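PDB 6TSB: peroxiredoxin from Clostridioides difficile, which pairs a probable thioredoxin-dependent peroxidase part with a chitin-hydrolysing family 18 glycosidase domain, the part in this chain, within a spore coat protein. Local coordinates for residues Y207-G212 and Q222-D227; N217-Q222 and G262-T267. All coordinates share one frame; numbering follows the deposited sequence.

The chain leaves strand 201-204, the sixth parallel strand of the family 18 TIM barrel, and enters the long loop that leads to helix 237-246. Contact 1 closes an excursion within this loop, bringing 222-227 back against 207-212 across nine intervening residues. Contact 2 begins inside that excursion, at 217-222, and closes a wider circuit of 39 residues that takes in helix 237-246 and returns along strand 254-264 to 262-267. The two therefore cross instead of nesting, and they share Q222. A salt bridge from D208 OD1 to R263 NE, 2.8 Å long, joins them directly. Together they tie the loop to the end of strand 254-264, and both touch the second subunit.

Contact 1: residues Y207-G212 and Q222-D227; sequences YDFTAG and QANLFD
D208 and Q222 meet in the loop that follows the sixth strand of a family 18 TIM barrel, where Y207 and D208 fit the closing Tyr-Asp of the family's M-x-Y-D signature. The tight part is made by buried Q222, A223 and F209, and Q222 buries the most surface of any residue in the contact. Its CG lies between its own backbone N and carbonyl carbon (chi1 77°), and the chain then bends so that the amide comes alongside the D208 carboxylate. Amide oxygen OE1 thus receives D208 N at 3.1 Å, with an N-H...O angle of 154° and the donor slightly tilted from the carbonyl plane. F209 N also bonds to Q222 O, although that oxygen crowds the phenyl ring and its position is less certain. Y207 CB and A223 CB add apolar contact at 4.2 Å, while W332 of the second subunit packs on Y207.

The carboxylate end of D208 and the type I turn from D208 to A211 form the looser side. D208 is partly exposed, and a bound PEG lies about 3 Å from its side chain, yet OD1 takes a hydrogen bond with Y261 OH and a salt bridge with R263 NE. At the far end, N224 OD1 sits 3.4 Å from F209 CD2, at the ring edge.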
loop_
_atom_site.group_PDB
_atom_site.type_symbol
_atom_site.label_atom_id
_atom_site.label_comp_id
_atom_site.label_asym_id
_atom_site.label_seq_id
_atom_site.Cartn_x
_atom_site.Cartn_y
_atom_site.Cartn_z
ATOM N N TYR A 207 -10.892 -19.749 -6.042
ATOM C CA TYR A 207 -11.572 -18.613 -5.367
ATOM C C TYR A 207 -12.817 -19.137 -4.667
ATOM O O TYR A 207 -13.012 -20.352 -4.644
ATOM C CB TYR A 207 -11.888 -17.472 -6.337
ATOM C CG TYR A 207 -12.496 -17.879 -7.653
ATOM C CD1 TYR A 207 -13.851 -18.169 -7.768
ATOM C CD2 TYR A 207 -11.711 -17.966 -8.796
ATOM C CE1 TYR A 207 -14.408 -18.531 -8.986
ATOM C CE2 TYR A 207 -12.254 -18.345 -10.010
ATOM C CZ TYR A 207 -13.600 -18.637 -10.102
ATOM O OH TYR A 207 -14.100 -19.034 -11.300
ATOM N N ASP A 208 -13.566 -18.252 -4.023
ATOM C CA ASP A 208 -14.780 -18.591 -3.235
ATOM C C ASP A 208 -14.453 -19.518 -2.059
ATOM O O ASP A 208 -15.395 -20.145 -1.554
ATOM C CB ASP A 208 -15.859 -19.218 -4.120
ATOM C CG ASP A 208 -16.667 -18.204 -4.906
ATOM O OD1 ASP A 208 -16.782 -17.053 -4.438
ATOM O OD2 ASP A 208 -17.180 -18.577 -5.984
ATOM N N PHE A 209 -13.210 -19.569 -1.572
ATOM C CA PHE A 209 -12.843 -20.431 -0.413
ATOM C C PHE A 209 -13.837 -20.206 0.741
ATOM O O PHE A 209 -14.128 -21.203 1.446
ATOM C CB PHE A 209 -11.375 -20.235 -0.001
ATOM C CG PHE A 209 -10.337 -20.544 -1.068
ATOM C CD1 PHE A 209 -10.649 -21.280 -2.202
ATOM C CD2 PHE A 209 -9.040 -20.080 -0.946
ATOM C CE1 PHE A 209 -9.687 -21.560 -3.163
ATOM C CE2 PHE A 209 -8.080 -20.344 -1.916
ATOM C CZ PHE A 209 -8.402 -21.092 -3.023
ATOM N N THR A 210 -14.395 -18.994 0.912
ATOM C CA THR A 210 -15.283 -18.639 2.068
ATOM C C THR A 210 -16.776 -18.594 1.709
ATOM O O THR A 210 -17.562 -18.203 2.590
ATOM C CB THR A 210 -14.912 -17.283 2.673
ATOM O OG1 THR A 210 -14.883 -16.328 1.611
ATOM C CG2 THR A 210 -13.592 -17.323 3.407
ATOM N N ALA A 211 -17.158 -19.006 0.500
ATOM C CA ALA A 211 -18.552 -19.025 -0.012
ATOM C C ALA A 211 -19.497 -19.880 0.858
ATOM O O ALA A 211 -20.713 -19.638 0.791
ATOM C CB ALA A 211 -18.549 -19.509 -1.441
ATOM N N GLY A 212 -18.996 -20.841 1.637
ATOM C CA GLY A 212 -19.840 -21.690 2.507
ATOM C C GLY A 212 -19.756 -21.355 3.997
ATOM O O GLY A 212 -20.377 -22.100 4.779
ATOM N N GLN A 222 -10.647 -15.540 0.436
ATOM C CA GLN A 222 -11.430 -16.332 -0.547
ATOM C C GLN A 222 -10.479 -16.982 -1.564
ATOM O O GLN A 222 -10.901 -18.002 -2.125
ATOM C CB GLN A 222 -12.482 -15.454 -1.241
ATOM C CG GLN A 222 -11.928 -14.521 -2.323
ATOM C CD GLN A 222 -12.899 -14.300 -3.466
ATOM O OE1 GLN A 222 -13.631 -15.201 -3.864
ATOM N NE2 GLN A 222 -12.906 -13.104 -4.036
ATOM N N ALA A 223 -9.282 -16.415 -1.800
ATOM C CA ALA A 223 -8.341 -16.798 -2.889
ATOM C C ALA A 223 -6.854 -16.657 -2.462
ATOM O O ALA A 223 -5.982 -16.328 -3.320
ATOM C CB ALA A 223 -8.639 -15.977 -4.115
ATOM N N ASN A 224 -6.537 -16.978 -1.205
ATOM C CA ASN A 224 -5.147 -16.933 -0.675
ATOM C C ASN A 224 -4.244 -17.788 -1.568
ATOM O O ASN A 224 -4.609 -18.941 -1.860
ATOM C CB ASN A 224 -5.104 -17.298 0.807
ATOM C CG ASN A 224 -5.732 -18.635 1.137
ATOM O OD1 ASN A 224 -6.954 -18.736 1.355
ATOM N ND2 ASN A 224 -4.885 -19.649 1.267
ATOM N N LEU A 225 -3.126 -17.244 -2.048
ATOM C CA LEU A 225 -2.226 -18.045 -2.919
ATOM C C LEU A 225 -1.505 -19.087 -2.035
ATOM O O LEU A 225 -1.470 -20.267 -2.440
ATOM C CB LEU A 225 -1.271 -17.130 -3.676
ATOM C CG LEU A 225 -0.246 -17.837 -4.555
ATOM C CD1 LEU A 225 -0.917 -18.737 -5.589
ATOM C CD2 LEU A 225 0.687 -16.841 -5.237
ATOM N N PHE A 226 -1.066 -18.708 -0.825
ATOM C CA PHE A 226 -0.452 -19.619 0.188
ATOM C C PHE A 226 -1.241 -19.563 1.497
ATOM O O PHE A 226 -2.158 -18.750 1.584
ATOM C CB PHE A 226 1.018 -19.266 0.383
ATOM C CG PHE A 226 1.843 -19.432 -0.865
ATOM C CD1 PHE A 226 2.161 -20.698 -1.340
ATOM C CD2 PHE A 226 2.344 -18.337 -1.536
ATOM C CE1 PHE A 226 2.953 -20.855 -2.470
ATOM C CE2 PHE A 226 3.110 -18.494 -2.682
ATOM C CZ PHE A 226 3.415 -19.751 -3.149
ATOM N N ASP A 227 -0.938 -20.440 2.461
ATOM C CA ASP A 227 -1.613 -20.448 3.790
ATOM C C ASP A 227 -1.129 -19.242 4.620
ATOM O O ASP A 227 -0.005 -18.717 4.334
ATOM C CB ASP A 227 -1.364 -21.761 4.546
ATOM C CG ASP A 227 -2.072 -22.997 3.998
ATOM O OD1 ASP A 227 -3.119 -22.837 3.323
ATOM O OD2 ASP A 227 -1.576 -24.124 4.268
#

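Contact 2: residues N217-Q222 and G262-T267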
loop_
_atom_site.group_PDB
_atom_site.type_symbol
_atom_site.label_atom_id
_atom_site.label_comp_id
_atom_site.label_asym_id
_atom_site.label_seq_id
_atom_site.Cartn_x
_atom_site.Cartn_y
_atom_site.Cartn_z
ATOM N N ASN A 217 -15.256 -17.809 10.817
ATOM C CA ASN A 217 -14.580 -18.481 9.671
ATOM C C ASN A 217 -15.047 -17.884 8.328
ATOM O O ASN A 217 -14.452 -18.238 7.291
ATOM C CB ASN A 217 -14.740 -20.004 9.732
ATOM C CG ASN A 217 -13.487 -20.712 10.209
ATOM O OD1 ASN A 217 -12.389 -20.151 10.188
ATOM N ND2 ASN A 217 -13.639 -21.960 10.620
ATOM N N GLY A 218 -16.047 -17.001 8.334
ATOM C CA GLY A 218 -16.462 -16.234 7.144
ATOM C C GLY A 218 -15.479 -15.128 6.784
ATOM O O GLY A 218 -15.384 -14.792 5.582
ATOM N N ARG A 219 -14.800 -14.546 7.781
ATOM C CA ARG A 219 -13.961 -13.322 7.625
ATOM C C ARG A 219 -12.510 -13.732 7.347
ATOM O O ARG A 219 -11.598 -13.247 8.044
ATOM C CB ARG A 219 -14.054 -12.432 8.869
ATOM C CG ARG A 219 -15.387 -11.716 9.039
ATOM C CD ARG A 219 -15.455 -10.956 10.351
ATOM N NE ARG A 219 -15.854 -11.836 11.448
ATOM C CZ ARG A 219 -16.828 -11.594 12.322
ATOM N NH1 ARG A 219 -17.106 -12.482 13.264
ATOM N NH2 ARG A 219 -17.512 -10.465 12.268
ATOM N N LYS A 220 -12.310 -14.598 6.356
ATOM C CA LYS A 220 -10.976 -15.090 5.943
ATOM C C LYS A 220 -10.815 -14.757 4.456
ATOM O O LYS A 220 -11.792 -14.220 3.880
ATOM C CB LYS A 220 -10.867 -16.592 6.217
ATOM C CG LYS A 220 -11.337 -17.071 7.587
ATOM C CD LYS A 220 -10.546 -16.525 8.760
ATOM C CE LYS A 220 -10.167 -17.581 9.779
ATOM N NZ LYS A 220 -8.796 -18.087 9.536
ATOM N N HIS A 221 -9.656 -15.072 3.867
ATOM C CA HIS A 221 -9.389 -14.933 2.411
ATOM C C HIS A 221 -10.179 -15.973 1.611
ATOM O O HIS A 221 -10.314 -17.142 2.082
ATOM C CB HIS A 221 -7.911 -15.101 2.064
ATOM C CG HIS A 221 -7.019 -14.223 2.860
ATOM N ND1 HIS A 221 -7.184 -12.859 2.889
ATOM C CD2 HIS A 221 -5.955 -14.509 3.641
ATOM C CE1 HIS A 221 -6.254 -12.331 3.651
ATOM N NE2 HIS A 221 -5.479 -13.325 4.119
ATOM N N GLN A 222 -10.647 -15.540 0.436
ATOM C CA GLN A 222 -11.430 -16.332 -0.547
ATOM C C GLN A 222 -10.479 -16.982 -1.564
ATOM O O GLN A 222 -10.901 -18.002 -2.125
ATOM C CB GLN A 222 -12.482 -15.454 -1.241
ATOM C CG GLN A 222 -11.928 -14.521 -2.323
ATOM C CD GLN A 222 -12.899 -14.300 -3.466
ATOM O OE1 GLN A 222 -13.631 -15.201 -3.864
ATOM N NE2 GLN A 222 -12.906 -13.104 -4.036
ATOM N N GLY A 262 -14.821 -9.137 -4.877
ATOM C CA GLY A 262 -14.485 -9.317 -3.458
ATOM C C GLY A 262 -15.555 -10.127 -2.776
ATOM O O GLY A 262 -16.697 -10.037 -3.221
ATOM N N ARG A 263 -15.190 -10.906 -1.755
ATOM C CA ARG A 263 -16.154 -11.679 -0.938
ATOM C C ARG A 263 -15.816 -11.498 0.543
ATOM O O ARG A 263 -14.634 -11.326 0.850
ATOM C CB ARG A 263 -16.136 -13.157 -1.332
ATOM C CG ARG A 263 -16.888 -14.072 -0.374
ATOM C CD ARG A 263 -16.903 -15.545 -0.763
ATOM N NE ARG A 263 -17.540 -15.828 -2.046
ATOM C CZ ARG A 263 -18.856 -15.890 -2.253
ATOM N NH1 ARG A 263 -19.713 -15.686 -1.263
ATOM N NH2 ARG A 263 -19.315 -16.148 -3.463
ATOM N N LEU A 264 -16.850 -11.515 1.392
ATOM C CA LEU A 264 -16.787 -11.662 2.868
ATOM C C LEU A 264 -17.812 -12.736 3.260
ATOM O O LEU A 264 -19.026 -12.430 3.327
ATOM C CB LEU A 264 -17.064 -10.309 3.536
ATOM C CG LEU A 264 -16.953 -10.272 5.063
ATOM C CD1 LEU A 264 -15.511 -10.466 5.508
ATOM C CD2 LEU A 264 -17.515 -8.967 5.625
ATOM N N GLY A 265 -17.340 -13.973 3.423
ATOM C CA GLY A 265 -18.165 -15.147 3.767
ATOM C C GLY A 265 -19.204 -15.437 2.703
ATOM O O GLY A 265 -19.077 -14.917 1.605
ATOM N N ALA A 266 -20.224 -16.222 3.045
ATOM C CA ALA A 266 -21.299 -16.657 2.122
ATOM C C ALA A 266 -22.172 -15.459 1.725
ATOM O O ALA A 266 -22.793 -15.516 0.662
ATOM C CB ALA A 266 -22.127 -17.746 2.769
ATOM N N THR A 267 -22.201 -14.413 2.549
ATOM C CA THR A 267 -23.278 -13.391 2.569
ATOM C C THR A 267 -23.029 -12.367 1.461
ATOM O O THR A 267 -23.918 -12.202 0.621
ATOM C CB THR A 267 -23.383 -12.767 3.967
ATOM O OG1 THR A 267 -23.452 -13.864 4.883
ATOM C CG2 THR A 267 -24.578 -11.852 4.146
HETATM O O HOH W 1 -14.508 -13.800 2.505
#
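G218 and G265 bring the 217-222 loop against the end of strand 254-264, the seventh parallel strand of the barrel, with their CA atoms 3.9 Å apart and no side chain on either. Backbone geometry shapes this approach: R219 centres an inverse gamma turn, with a weak K220 N to G218 O bond, and G265 has a positive phi of 62°.

Apolar contact lies to one side. With CG anti to the backbone N (chi1 -176°), the L264 side chain, which starts out neither toward nor away from the loop, ends with CD1 3.7 Å from R219 CG. F304 and A305 of the second subunit pack on R219 and L264 respectively. Separately, R263 CB makes van der Waals contact with the Q222 amide, 4.0 Å from CD, the two side chains crossing at about a right angle.

The polar bridge between the segments is one water, which accepts from G265 N at 3.0 Å and lies within bonding distance of K220 O and, weakly, R263 O. Internal to 262-267, R263 NH1 donates to G265 O at 3.0 Å, nearly straight (168°) and in the guanidinium plane.

With more acceptors in reach than protons, the water cannot serve all at once; the NH1 bond to G265 O and the NE salt bridge to D208 OD1 together limit rotation of the guanidinium.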